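Cobalamin biosynthesis protein CobN (Mycobacterium tuberculosis, PDB 7C6O) serves as the large catalytic subunit of cobaltochelatase, the ligase that inserts cobalt into the corrin ring on the way to cobalamin. Local coordinates at residues Ala395-Gln400 against Thr806-Val811; Asp611-Pro616 against Leu714-Ala719; Leu718-Ala723 against Thr795-Arg800; Arg722-Phe727 against Thr1101-Ile1106; Ala765-Thr770 against Arg791-Glu796. All blocks are in the same frame, centred on the assembly; numbering follows the deposited sequence. Where two conformers were deposited one is given.

How the interactions relate
Interactions 2, 3 and 5 are three buried contacts linked through helices 710-722 and 784-801. Interaction 2 sets the end of strand 608-612 and the segment after it against helix 710-722, interaction 3 sets that helix against helix 784-801, and interaction 5 sets helix 784-801 against helix 750-769. The centres of interactions 2 and 3, and of 3 and 5, are 9 Å apart. Interaction 4 continues from the end of helix 710-722 to the loop between strands 1094-1099 and 1107-1110. Interaction 1, centred 19 Å from interaction 2, encloses interactions 2, 3 and 5 along the chain and crosses interaction 4. Sequence-distant parts of the chelatase subunit are thus joined stepwise, mostly through aliphatic side chains.

Interaction 1: residues Ala395-Gln400 against Thr806-Val811; sequences AVALLQ and TEIEQV
Leu398 and Ile808 mark the crossing of helix segments 395-400 and 807-811, whose axes pass 10.3 Å apart at a signed angle of -57°. Ile808 points straight at the other helix. Its CG1 branch is extended, and the terminal CD1 comes down on the CB of Ala397 at 3.7 Å, beside the backbone N of Leu398. Alanine suits this spot because a lone methyl lets the isoleucine tip come close to the helix backbone. Leu398 leaves its backbone alongside the other helix, and with CG anti to the backbone N (chi1 173°) its CD1 is brought into the contact. There CD1 meets CG1 of Val811 at 3.8 Å, the two side chains crossing at about a right angle, and touches CG2 of Ile808 more loosely at 4.2 Å. Ile808 and Val811 are three residues apart and so project from neighbouring turns of one helix face, an ordinary apolar helix-helix packing with no hydrogen bond across it. Helix 391-405 also lies on strand 369-373, where Leu398 touches Leu371, while Val811 reaches Val610 of strand 608-612. Glu807, on another side of its helix, accepts hydrogen bonds from His702 and from the backbone N of Leu613.

Interaction 2: residues Asp611-Pro616 against Leu714-Ala719; sequences DHLIPP and LDLVLA
Leu716 projects from its helix straight at Leu613 and Ile614 and gives one methyl to each. Leu613 comes at it from the front: the two side chains reach toward each other tip to tip, CD2 of Leu613 lying 4.1 Å from CD2 of Leu716. Ile614 arrives at a slant instead, and its CD1 rests 3.8 Å from CD1 of Leu716. CG1 of Ile614 stands between the backbone N and the carbonyl carbon (chi1 64°), a less roomy rotamer that carries CD1 toward the helix. A branched leucine end suits this place because its two methyls diverge enough to serve two partners at once. Segment 611-616 leaves the carboxyl end of strand 608-612, which pairs in parallel with strand 586-591, and from Leu613 onward its backbone angles are close to those of a polyproline II chain. That extended form, natural for the run into Pro615 and Pro616, presents both aliphatic residues to helix 710-722. The ring of His612 leans forward along the chain: ND1 donates to the carbonyl O of Leu613 at 2.9 Å, with an N-H...O angle of 154° and the acceptor nearly in the ring plane. His612 also lies almost parallel to the ring of His702. Leu801 of helix 784-801 touches both Leu613 and Leu716, and Asp715, on the flank of the helix, forms a salt bridge with Arg761.

Interaction 3: residues Leu718-Ala723 against Thr795-Arg800; sequences LAILRA and TEVIPR
Val797 has the most surface covered here and meets both Ile720 and Leu721, one methyl for each. Its CG1 faces Ile720, the side chains approaching tip to tip, with CG1 of Val797 4.1 Å from CD1 of Ile720 and nearly as close to CG2. The trans rotamer of Val797 (chi1 -179°) leaves CG2 on the backbone N side, where it touches CD2 of Leu721 at 4.2 Å. The first bond of Leu721 runs alongside the other helix, and its length brings CD2 in, whereas Ile720 points directly at that helix. Both beta-branched residues suit this buried join between helices 710-722 and 784-801: valine offers two methyls close to the backbone, and isoleucine adds to its CG2 a longer branch ending in CD1. Helix 784-801 is irregular here: a wider pi-type turn pairs the N of Ile798 with the O of Ala793, probably by a hydrogen bond, and Pro799, having no N-H, adds a kink. On another side of the helix, Arg800 grips Glu796 one turn back in a salt bridge. NE of Arg800 donates to OE1 of Glu796 at 2.7 Å, with the oxygen in the guanidinium plane and a nearly straight N-H...O angle of 164°, while NH2 adds only a weak bond.

Interaction 4: residues Arg722-Phe727 against Thr1101-Ile1106; sequences RARQLF and TRPDAI
Arg724 and Asp1104 slide past each other in opposite directions, and in the conformer given the opposite charges lie near each other without pairing. The touch is between the carboxylate and the aliphatic part of the arginine: OD2 of Asp1104 is 3.8 Å from CD of Arg724. NE of Arg724 stays 4.9 Å from OD2, and the guanidinium and carboxylate planes are turned 64° apart. Attraction between them is therefore probably long-range. Pro1103 supplies the other touch, its CG lying over one face of the guanidinium, 4.5 Å from CZ. Arg724 was modelled in two conformers, and its side-chain contacts here describe one of them, so they are less certain. A water joins the sides, donating to OD2 of Asp1104 at 2.8 Å and accepting a weak bond from the backbone N of Arg724.

In the next shell, Pro1103 and Asp1104 are the two central residues of a type I beta turn closed by Ala1105 N to Arg1102 O at 2.9 Å. Proline suits the second position of such a turn because its ring already fixes phi near the required value. Asp1104 holds CG between its backbone N and carbonyl carbon (chi1 47°), bringing the carboxylate to the arginine. NH2 of Arg1102 is hydrogen-bonded to the carbonyl O of Glu744. Gln725 donates back to Ile720 O, securing the chain as it leaves the helix.

This partly exposed contact joins the loop after helix 710-722 to the turn between strands 1094-1099 and 1107-1110, beside short helix 736-739, whose Gln738 touches both Arg724 and Asp1104, while Phe727 meets Phe792 of helix 784-801 edge-to-face.

Interaction 5: residues Ala765-Thr770 against Arg791-Glu796; sequences AALQAT and RFAATE
Leu767 carries the contact for its own segment, turning CD2 toward two adjacent alanines. CD2 of Leu767 lies 4.3 Å from CB of Ala793 and 4.4 Å from CB of Ala794, so that one methyl faces the step between neighbouring residues of the opposite helix. The side chain is extended, with CG anti to the backbone N (chi1 -178°), which lets CD2 bridge toward the alanines, the CA atoms of Leu767 and Ala794 being 8.1 Å apart. A long residue against two short ones makes sense here: the alanines bring little bulk of their own, and the leucine does the reaching. Trp772, Leu780 and Leu790 also touch Leu767, while Leu721 of helix 710-722 touches Ala793.

The hydrogen bonds run within each segment. Near the end of helix 750-769, Thr770 turns its hydroxyl back on the last turn, OG1 donating to the carbonyl O of Leu767 at 2.8 Å, and its backbone N reaches the same oxygen at 3.2 Å. OG1 of Thr770 is bonded to the N of Asp773 as well, tying the helix end to the chain that follows. In helix 784-801, the carbonyl O of Arg791 likewise takes two bonds from one residue: OG1 of Thr795 at 2.9 Å and the N of Thr795 approach it from opposite faces of the carbonyl plane.

Since the hydroxyls of Thr770 and Thr795 are bonded within their own stretches of chain or just beyond, and no hydrogen bond crosses between the segments, this buried meeting of helices 750-769 and 784-801 depends on modest van der Waals contact and on keeping aliphatic groups from water.

Interaction 1: residues Ala395-Gln400 against Thr806-Val811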
# COMPACT_ATOMS: atom_id res chain seq x y z
N ALA A 395 -7.32 16.39 -15.32
CA ALA A 395 -6.69 16.18 -16.62
C ALA A 395 -6.60 17.48 -17.40
O ALA A 395 -5.57 17.78 -18.01
CB ALA A 395 -7.45 15.12 -17.41
N VAL A 396 -7.68 18.27 -17.41
CA VAL A 396 -7.66 19.55 -18.10
C VAL A 396 -6.57 20.45 -17.51
O VAL A 396 -5.76 21.03 -18.25
CB VAL A 396 -9.04 20.23 -18.03
CG1 VAL A 396 -8.94 21.70 -18.44
CG2 VAL A 396 -10.04 19.50 -18.91
N ALA A 397 -6.53 20.55 -16.18
CA ALA A 397 -5.56 21.42 -15.54
C ALA A 397 -4.13 20.96 -15.82
O ALA A 397 -3.23 21.78 -16.00
CB ALA A 397 -5.82 21.49 -14.03
N LEU A 398 -3.92 19.64 -15.87
CA LEU A 398 -2.59 19.12 -16.19
C LEU A 398 -2.23 19.44 -17.64
O LEU A 398 -1.11 19.89 -17.92
CB LEU A 398 -2.54 17.61 -15.94
CG LEU A 398 -1.26 16.91 -16.41
CD1 LEU A 398 -0.05 17.43 -15.64
CD2 LEU A 398 -1.38 15.40 -16.26
N LEU A 399 -3.15 19.21 -18.57
CA LEU A 399 -2.87 19.47 -19.98
C LEU A 399 -2.63 20.96 -20.22
O LEU A 399 -1.77 21.33 -21.03
CB LEU A 399 -4.02 18.95 -20.84
CG LEU A 399 -4.18 17.43 -20.78
CD1 LEU A 399 -5.43 16.95 -21.50
CD2 LEU A 399 -2.95 16.77 -21.33
N GLN A 400 -3.38 21.82 -19.54
CA GLN A 400 -3.15 23.26 -19.66
C GLN A 400 -1.76 23.64 -19.15
O GLN A 400 -1.07 24.46 -19.76
CB GLN A 400 -4.23 24.03 -18.90
CG GLN A 400 -5.60 23.96 -19.55
CD GLN A 400 -6.67 24.58 -18.69
OE1 GLN A 400 -6.46 24.84 -17.51
NE2 GLN A 400 -7.84 24.83 -19.28
N THR A 806 1.43 22.74 -5.52
CA THR A 806 2.59 22.26 -6.26
C THR A 806 2.37 20.90 -6.91
O THR A 806 3.31 20.36 -7.51
CB THR A 806 3.82 22.19 -5.35
OG1 THR A 806 3.72 21.05 -4.49
CG2 THR A 806 3.95 23.45 -4.51
N GLU A 807 1.17 20.33 -6.80
CA GLU A 807 0.94 18.96 -7.25
C GLU A 807 1.20 18.82 -8.75
O GLU A 807 1.85 17.86 -9.19
CB GLU A 807 -0.49 18.53 -6.92
CG GLU A 807 -0.71 18.21 -5.45
CD GLU A 807 -2.18 18.11 -5.10
OE1 GLU A 807 -3.03 18.32 -5.99
OE2 GLU A 807 -2.49 17.83 -3.92
N ILE A 808 0.69 19.76 -9.55
CA ILE A 808 0.90 19.67 -10.99
C ILE A 808 2.35 20.00 -11.34
O ILE A 808 2.94 19.39 -12.23
CB ILE A 808 -0.10 20.59 -11.72
CG1 ILE A 808 -1.51 20.01 -11.64
CG2 ILE A 808 0.32 20.78 -13.17
CD1 ILE A 808 -2.56 20.83 -12.36
N GLU A 809 2.95 20.95 -10.61
CA GLU A 809 4.36 21.24 -10.82
C GLU A 809 5.22 20.01 -10.58
O GLU A 809 6.20 19.77 -11.30
CB GLU A 809 4.81 22.39 -9.92
CG GLU A 809 6.23 22.87 -10.18
CD GLU A 809 6.47 23.18 -11.65
OE1 GLU A 809 7.39 22.57 -12.24
OE2 GLU A 809 5.75 24.02 -12.21
N GLN A 810 4.86 19.19 -9.59
CA GLN A 810 5.65 18.00 -9.30
C GLN A 810 5.45 16.92 -10.36
O GLN A 810 6.37 16.13 -10.62
CB GLN A 810 5.31 17.45 -7.91
CG GLN A 810 5.87 18.29 -6.77
CD GLN A 810 7.39 18.23 -6.67
OE1 GLN A 810 8.04 17.37 -7.26
NE2 GLN A 810 7.97 19.15 -5.90
N VAL A 811 4.27 16.86 -10.99
CA VAL A 811 4.10 15.98 -12.14
C VAL A 811 5.01 16.42 -13.28
O VAL A 811 5.64 15.60 -13.95
CB VAL A 811 2.62 15.94 -12.58
CG1 VAL A 811 2.48 15.19 -13.90
CG2 VAL A 811 1.76 15.30 -11.50

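Interaction 2: residues Asp611-Pro616 against Leu714-Ala719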
# COMPACT_ATOMS: atom_id res chain seq x y z
N ASP A 611 1.53 12.49 -4.73
CA ASP A 611 0.27 12.34 -4.02
C ASP A 611 -0.49 13.66 -4.01
O ASP A 611 0.07 14.74 -4.21
CB ASP A 611 0.49 11.79 -2.60
CG ASP A 611 1.30 12.69 -1.69
OD1 ASP A 611 1.60 13.85 -2.05
OD2 ASP A 611 1.65 12.22 -0.59
N HIS A 612 -1.81 13.56 -3.83
CA HIS A 612 -2.68 14.72 -3.92
C HIS A 612 -3.62 14.77 -2.72
O HIS A 612 -3.84 13.78 -2.02
CB HIS A 612 -3.48 14.74 -5.24
CG HIS A 612 -4.51 13.66 -5.36
ND1 HIS A 612 -5.70 13.68 -4.67
CD2 HIS A 612 -4.54 12.54 -6.13
CE1 HIS A 612 -6.41 12.61 -5.00
NE2 HIS A 612 -5.73 11.91 -5.88
N LEU A 613 -4.16 15.96 -2.51
CA LEU A 613 -4.95 16.25 -1.32
C LEU A 613 -6.25 15.46 -1.31
O LEU A 613 -6.77 15.03 -2.35
CB LEU A 613 -5.24 17.75 -1.25
CG LEU A 613 -5.79 18.31 0.06
CD1 LEU A 613 -4.82 18.05 1.21
CD2 LEU A 613 -6.08 19.79 -0.08
N ILE A 614 -6.77 15.25 -0.11
CA ILE A 614 -8.10 14.67 0.10
C ILE A 614 -9.14 15.62 -0.49
O ILE A 614 -8.86 16.81 -0.67
CB ILE A 614 -8.35 14.40 1.59
CG1 ILE A 614 -8.37 15.72 2.36
CG2 ILE A 614 -7.29 13.46 2.14
CD1 ILE A 614 -8.92 15.61 3.77
N PRO A 615 -10.35 15.15 -0.79
CA PRO A 615 -11.40 16.06 -1.24
C PRO A 615 -11.72 17.08 -0.16
O PRO A 615 -11.42 16.87 1.02
CB PRO A 615 -12.60 15.13 -1.50
CG PRO A 615 -12.29 13.88 -0.74
CD PRO A 615 -10.80 13.75 -0.78
N PRO A 616 -12.32 18.22 -0.53
CA PRO A 616 -12.79 19.15 0.50
C PRO A 616 -13.82 18.47 1.39
O PRO A 616 -14.64 17.68 0.93
CB PRO A 616 -13.40 20.30 -0.31
CG PRO A 616 -13.77 19.68 -1.62
CD PRO A 616 -12.71 18.64 -1.88
N LEU A 714 -11.61 26.98 5.30
CA LEU A 714 -12.07 27.04 6.68
C LEU A 714 -12.64 25.69 7.13
O LEU A 714 -12.28 25.18 8.20
CB LEU A 714 -13.11 28.15 6.84
CG LEU A 714 -13.98 28.18 8.10
CD1 LEU A 714 -13.13 28.28 9.35
CD2 LEU A 714 -14.96 29.34 8.04
N ASP A 715 -13.51 25.10 6.31
CA ASP A 715 -14.11 23.81 6.67
C ASP A 715 -13.06 22.71 6.77
O ASP A 715 -13.10 21.88 7.68
CB ASP A 715 -15.18 23.43 5.65
CG ASP A 715 -16.50 24.14 5.90
OD1 ASP A 715 -16.96 24.16 7.06
OD2 ASP A 715 -17.08 24.67 4.93
N LEU A 716 -12.11 22.69 5.83
CA LEU A 716 -11.09 21.65 5.86
C LEU A 716 -10.18 21.79 7.07
O LEU A 716 -9.87 20.80 7.74
CB LEU A 716 -10.28 21.68 4.56
CG LEU A 716 -9.22 20.59 4.38
CD1 LEU A 716 -9.83 19.21 4.58
CD2 LEU A 716 -8.58 20.70 3.01
N VAL A 717 -9.75 23.02 7.38
CA VAL A 717 -8.92 23.24 8.56
C VAL A 717 -9.68 22.84 9.82
O VAL A 717 -9.12 22.19 10.71
CB VAL A 717 -8.44 24.70 8.62
CG1 VAL A 717 -7.82 25.00 9.97
CG2 VAL A 717 -7.43 24.97 7.51
N LEU A 718 -10.96 23.22 9.91
CA LEU A 718 -11.78 22.81 11.05
C LEU A 718 -11.80 21.30 11.20
O LEU A 718 -11.68 20.78 12.32
CB LEU A 718 -13.20 23.35 10.89
CG LEU A 718 -13.56 24.69 11.53
CD1 LEU A 718 -14.98 25.07 11.15
CD2 LEU A 718 -13.41 24.60 13.04
N ALA A 719 -11.96 20.57 10.10
CA ALA A 719 -11.99 19.11 10.17
C ALA A 719 -10.65 18.56 10.63
O ALA A 719 -10.60 17.62 11.43
CB ALA A 719 -12.38 18.53 8.81

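Interaction 3: residues Leu718-Ala723 against Thr795-Arg800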
# COMPACT_ATOMS: atom_id res chain seq x y z
N LEU A 718 -10.96 23.22 9.91
CA LEU A 718 -11.78 22.81 11.05
C LEU A 718 -11.80 21.30 11.20
O LEU A 718 -11.68 20.78 12.32
CB LEU A 718 -13.20 23.35 10.89
CG LEU A 718 -13.56 24.69 11.53
CD1 LEU A 718 -14.98 25.07 11.15
CD2 LEU A 718 -13.41 24.60 13.04
N ALA A 719 -11.96 20.57 10.10
CA ALA A 719 -11.99 19.11 10.17
C ALA A 719 -10.65 18.56 10.63
O ALA A 719 -10.60 17.62 11.43
CB ALA A 719 -12.38 18.53 8.81
N ILE A 720 -9.55 19.13 10.13
CA ILE A 720 -8.22 18.66 10.52
C ILE A 720 -7.99 18.90 12.00
O ILE A 720 -7.46 18.03 12.71
CB ILE A 720 -7.15 19.34 9.65
CG1 ILE A 720 -7.23 18.83 8.21
CG2 ILE A 720 -5.76 19.11 10.23
CD1 ILE A 720 -6.40 19.62 7.22
N LEU A 721 -8.39 20.07 12.51
CA LEU A 721 -8.13 20.44 13.89
C LEU A 721 -9.02 19.71 14.89
O LEU A 721 -8.76 19.79 16.09
CB LEU A 721 -8.30 21.95 14.08
CG LEU A 721 -7.30 22.85 13.36
CD1 LEU A 721 -7.63 24.31 13.63
CD2 LEU A 721 -5.88 22.51 13.79
N ARG A 722 -10.08 19.03 14.43
CA ARG A 722 -10.98 18.37 15.37
C ARG A 722 -10.29 17.21 16.08
O ARG A 722 -10.62 16.90 17.23
CB ARG A 722 -12.24 17.88 14.66
CG ARG A 722 -13.33 17.43 15.61
CD ARG A 722 -14.48 16.76 14.88
NE ARG A 722 -15.28 17.69 14.09
CZ ARG A 722 -16.36 17.33 13.40
NH1 ARG A 722 -16.76 16.07 13.40
NH2 ARG A 722 -17.03 18.24 12.69
N ALA A 723 -9.33 16.57 15.42
CA ALA A 723 -8.68 15.40 15.99
C ALA A 723 -7.55 15.79 16.93
O ALA A 723 -6.94 16.86 16.79
CB ALA A 723 -8.13 14.50 14.88
N THR A 795 0.99 27.61 12.05
CA THR A 795 2.39 27.26 11.87
C THR A 795 2.59 26.01 11.02
O THR A 795 3.52 25.97 10.20
CB THR A 795 3.05 27.05 13.24
OG1 THR A 795 2.93 28.25 14.02
CG2 THR A 795 4.52 26.72 13.08
N GLU A 796 1.74 25.00 11.18
CA GLU A 796 1.93 23.72 10.50
C GLU A 796 0.85 23.42 9.47
O GLU A 796 1.18 23.13 8.31
CB GLU A 796 1.99 22.59 11.52
CG GLU A 796 3.17 22.67 12.47
CD GLU A 796 4.50 22.43 11.78
OE1 GLU A 796 4.51 21.89 10.65
OE2 GLU A 796 5.55 22.79 12.37
N VAL A 797 -0.43 23.48 9.85
CA VAL A 797 -1.50 23.04 8.96
C VAL A 797 -1.53 23.90 7.70
O VAL A 797 -1.48 23.39 6.57
CB VAL A 797 -2.85 23.06 9.69
CG1 VAL A 797 -3.96 22.59 8.75
CG2 VAL A 797 -2.79 22.20 10.94
N ILE A 798 -1.62 25.22 7.87
CA ILE A 798 -1.77 26.11 6.71
C ILE A 798 -0.57 26.05 5.78
O ILE A 798 -0.76 25.90 4.56
CB ILE A 798 -2.10 27.54 7.19
CG1 ILE A 798 -3.46 27.56 7.86
CG2 ILE A 798 -2.05 28.51 6.02
CD1 ILE A 798 -4.58 27.17 6.94
N PRO A 799 0.68 26.19 6.25
CA PRO A 799 1.81 26.10 5.31
C PRO A 799 1.90 24.76 4.60
O PRO A 799 2.28 24.71 3.42
CB PRO A 799 3.03 26.35 6.20
CG PRO A 799 2.50 27.13 7.35
CD PRO A 799 1.14 26.56 7.60
N ARG A 800 1.56 23.67 5.28
CA ARG A 800 1.61 22.36 4.64
C ARG A 800 0.47 22.19 3.63
O ARG A 800 0.68 21.64 2.55
CB ARG A 800 1.57 21.26 5.69
CG ARG A 800 2.83 21.22 6.56
CD ARG A 800 2.66 20.29 7.74
NE ARG A 800 3.86 20.26 8.57
CZ ARG A 800 4.87 19.43 8.38
NH1 ARG A 800 4.83 18.55 7.38
NH2 ARG A 800 5.93 19.47 9.18

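Interaction 4: residues Arg722-Phe727 against Thr1101-Ile1106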
# COMPACT_ATOMS: atom_id res chain seq x y z
N ARG A 722 -10.08 19.03 14.43
CA ARG A 722 -10.98 18.37 15.37
C ARG A 722 -10.29 17.21 16.08
O ARG A 722 -10.62 16.90 17.23
CB ARG A 722 -12.24 17.88 14.66
CG ARG A 722 -13.33 17.43 15.61
CD ARG A 722 -14.48 16.76 14.88
NE ARG A 722 -15.28 17.69 14.09
CZ ARG A 722 -16.36 17.33 13.40
NH1 ARG A 722 -16.76 16.07 13.40
NH2 ARG A 722 -17.03 18.24 12.69
N ALA A 723 -9.33 16.57 15.42
CA ALA A 723 -8.68 15.40 15.99
C ALA A 723 -7.55 15.79 16.93
O ALA A 723 -6.94 16.86 16.79
CB ALA A 723 -8.13 14.50 14.88
N ARG A 724 -7.28 14.93 17.90
CA ARG A 724 -6.07 15.07 18.69
C ARG A 724 -4.87 14.80 17.78
O ARG A 724 -4.86 13.85 17.00
CB ARG A 724 -6.09 14.12 19.89
CG ARG A 724 -5.15 12.93 19.83
CD ARG A 724 -5.80 11.71 19.18
NE ARG A 724 -4.83 10.65 18.94
CZ ARG A 724 -4.34 10.34 17.74
NH1 ARG A 724 -4.74 11.01 16.67
NH2 ARG A 724 -3.45 9.37 17.62
N GLN A 725 -3.86 15.67 17.87
CA GLN A 725 -2.76 15.63 16.92
C GLN A 725 -1.65 14.70 17.41
O GLN A 725 -1.15 14.84 18.53
CB GLN A 725 -2.19 17.03 16.70
CG GLN A 725 -3.21 18.04 16.18
CD GLN A 725 -3.79 17.65 14.83
OE1 GLN A 725 -3.19 16.88 14.07
NE2 GLN A 725 -4.96 18.19 14.52
N LEU A 726 -1.29 13.74 16.56
CA LEU A 726 -0.03 13.02 16.69
C LEU A 726 0.99 13.75 15.82
O LEU A 726 0.93 13.68 14.59
CB LEU A 726 -0.17 11.56 16.27
CG LEU A 726 1.08 10.69 16.38
CD1 LEU A 726 1.54 10.57 17.83
CD2 LEU A 726 0.84 9.32 15.78
N PHE A 727 1.89 14.48 16.45
CA PHE A 727 2.83 15.33 15.73
C PHE A 727 4.20 15.22 16.39
O PHE A 727 4.31 15.35 17.61
CB PHE A 727 2.36 16.79 15.72
CG PHE A 727 3.12 17.67 14.76
CD1 PHE A 727 2.76 17.72 13.42
CD2 PHE A 727 4.18 18.44 15.20
CE1 PHE A 727 3.45 18.52 12.54
CE2 PHE A 727 4.88 19.24 14.32
CZ PHE A 727 4.51 19.28 12.99
N THR A 1101 -12.21 5.69 13.06
CA THR A 1101 -11.84 6.99 12.51
C THR A 1101 -11.31 7.91 13.59
O THR A 1101 -10.50 8.81 13.30
CB THR A 1101 -13.04 7.64 11.80
OG1 THR A 1101 -14.14 7.75 12.72
CG2 THR A 1101 -13.46 6.82 10.59
N ARG A 1102 -11.74 7.72 14.83
CA ARG A 1102 -11.27 8.49 15.98
C ARG A 1102 -10.71 7.51 17.01
O ARG A 1102 -11.48 6.87 17.74
CB ARG A 1102 -12.41 9.32 16.58
CG ARG A 1102 -12.97 10.36 15.62
CD ARG A 1102 -14.44 10.67 15.92
NE ARG A 1102 -14.64 11.13 17.29
CZ ARG A 1102 -15.82 11.49 17.79
NH1 ARG A 1102 -16.91 11.44 17.03
NH2 ARG A 1102 -15.92 11.91 19.04
N PRO A 1103 -9.39 7.36 17.09
CA PRO A 1103 -8.82 6.36 18.01
C PRO A 1103 -9.17 6.59 19.47
O PRO A 1103 -9.13 5.64 20.25
CB PRO A 1103 -7.31 6.49 17.77
CG PRO A 1103 -7.18 7.11 16.42
CD PRO A 1103 -8.35 8.02 16.28
N ASP A 1104 -9.50 7.82 19.86
CA ASP A 1104 -9.90 8.12 21.23
C ASP A 1104 -11.41 8.03 21.44
O ASP A 1104 -11.89 8.38 22.52
CB ASP A 1104 -9.39 9.51 21.63
CG ASP A 1104 -9.67 10.56 20.58
OD1 ASP A 1104 -10.28 10.23 19.54
OD2 ASP A 1104 -9.28 11.73 20.79
N ALA A 1105 -12.15 7.57 20.44
CA ALA A 1105 -13.59 7.37 20.56
C ALA A 1105 -14.00 6.20 19.67
O ALA A 1105 -14.80 6.32 18.74
CB ALA A 1105 -14.34 8.65 20.19
N ILE A 1106 -13.44 5.02 19.94
CA ILE A 1106 -13.75 3.85 19.14
C ILE A 1106 -15.16 3.36 19.48
O ILE A 1106 -15.52 3.22 20.65
CB ILE A 1106 -12.70 2.75 19.35
CG1 ILE A 1106 -11.43 3.11 18.56
CG2 ILE A 1106 -13.23 1.39 18.94
CD1 ILE A 1106 -10.31 2.14 18.75
O HOH W 1 -10.28 13.76 19.22

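Interaction 5: residues Ala765-Thr770 against Arg791-Glu796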
# COMPACT_ATOMS: atom_id res chain seq x y z
N ALA A 765 -12.35 30.99 11.73
CA ALA A 765 -12.71 32.02 10.75
C ALA A 765 -12.02 33.34 11.07
O ALA A 765 -11.64 34.09 10.16
CB ALA A 765 -14.22 32.20 10.71
N ALA A 766 -11.85 33.65 12.36
CA ALA A 766 -11.14 34.86 12.74
C ALA A 766 -9.66 34.75 12.44
O ALA A 766 -9.04 35.70 11.95
CB ALA A 766 -11.37 35.16 14.22
N LEU A 767 -9.06 33.58 12.71
CA LEU A 767 -7.66 33.37 12.38
C LEU A 767 -7.44 33.46 10.88
O LEU A 767 -6.44 34.03 10.42
CB LEU A 767 -7.19 32.01 12.91
CG LEU A 767 -5.72 31.66 12.67
CD1 LEU A 767 -4.82 32.66 13.38
CD2 LEU A 767 -5.42 30.24 13.13
N GLN A 768 -8.36 32.89 10.09
CA GLN A 768 -8.27 33.01 8.64
C GLN A 768 -8.32 34.46 8.20
O GLN A 768 -7.62 34.86 7.26
CB GLN A 768 -9.40 32.21 7.99
CG GLN A 768 -9.39 32.24 6.47
CD GLN A 768 -10.56 31.49 5.87
OE1 GLN A 768 -11.71 31.71 6.25
NE2 GLN A 768 -10.27 30.58 4.95
N ALA A 769 -9.14 35.28 8.87
CA ALA A 769 -9.28 36.68 8.50
C ALA A 769 -8.00 37.48 8.72
O ALA A 769 -7.83 38.53 8.09
CB ALA A 769 -10.44 37.32 9.28
N THR A 770 -7.11 37.01 9.59
CA THR A 770 -5.82 37.67 9.80
C THR A 770 -4.75 37.18 8.84
O THR A 770 -3.59 37.55 8.99
CB THR A 770 -5.34 37.44 11.24
OG1 THR A 770 -4.88 36.09 11.38
CG2 THR A 770 -6.46 37.70 12.23
N ARG A 791 -2.41 28.26 16.98
CA ARG A 791 -1.03 28.49 16.57
C ARG A 791 -0.50 27.32 15.76
O ARG A 791 0.24 27.51 14.78
CB ARG A 791 -0.16 28.74 17.81
CG ARG A 791 1.11 29.53 17.56
CD ARG A 791 1.55 30.29 18.81
NE ARG A 791 1.32 29.52 20.04
CZ ARG A 791 0.50 29.89 21.01
NH1 ARG A 791 -0.17 31.03 20.92
NH2 ARG A 791 0.35 29.12 22.08
N PHE A 792 -0.86 26.09 16.15
CA PHE A 792 -0.50 24.92 15.36
C PHE A 792 -1.11 24.98 13.97
O PHE A 792 -0.45 24.62 12.98
CB PHE A 792 -0.96 23.65 16.09
CG PHE A 792 -0.73 22.38 15.32
CD1 PHE A 792 0.54 21.84 15.21
CD2 PHE A 792 -1.79 21.72 14.72
CE1 PHE A 792 0.75 20.67 14.51
CE2 PHE A 792 -1.59 20.55 14.02
CZ PHE A 792 -0.32 20.02 13.91
N ALA A 793 -2.35 25.44 13.86
CA ALA A 793 -2.98 25.59 12.55
C ALA A 793 -2.21 26.58 11.68
O ALA A 793 -2.00 26.33 10.49
CB ALA A 793 -4.43 26.03 12.71
N ALA A 794 -1.79 27.70 12.26
CA ALA A 794 -1.11 28.72 11.47
C ALA A 794 0.32 28.33 11.15
O ALA A 794 0.83 28.66 10.07
CB ALA A 794 -1.15 30.06 12.20
N THR A 795 0.99 27.61 12.05
CA THR A 795 2.39 27.26 11.87
C THR A 795 2.59 26.01 11.02
O THR A 795 3.52 25.97 10.20
CB THR A 795 3.05 27.05 13.24
OG1 THR A 795 2.93 28.25 14.02
CG2 THR A 795 4.52 26.72 13.08
N GLU A 796 1.74 25.00 11.18
CA GLU A 796 1.93 23.72 10.50
C GLU A 796 0.85 23.42 9.47
O GLU A 796 1.18 23.13 8.31
CB GLU A 796 1.99 22.59 11.52
CG GLU A 796 3.17 22.67 12.47
CD GLU A 796 4.50 22.43 11.78
OE1 GLU A 796 4.51 21.89 10.65
OE2 GLU A 796 5.55 22.79 12.37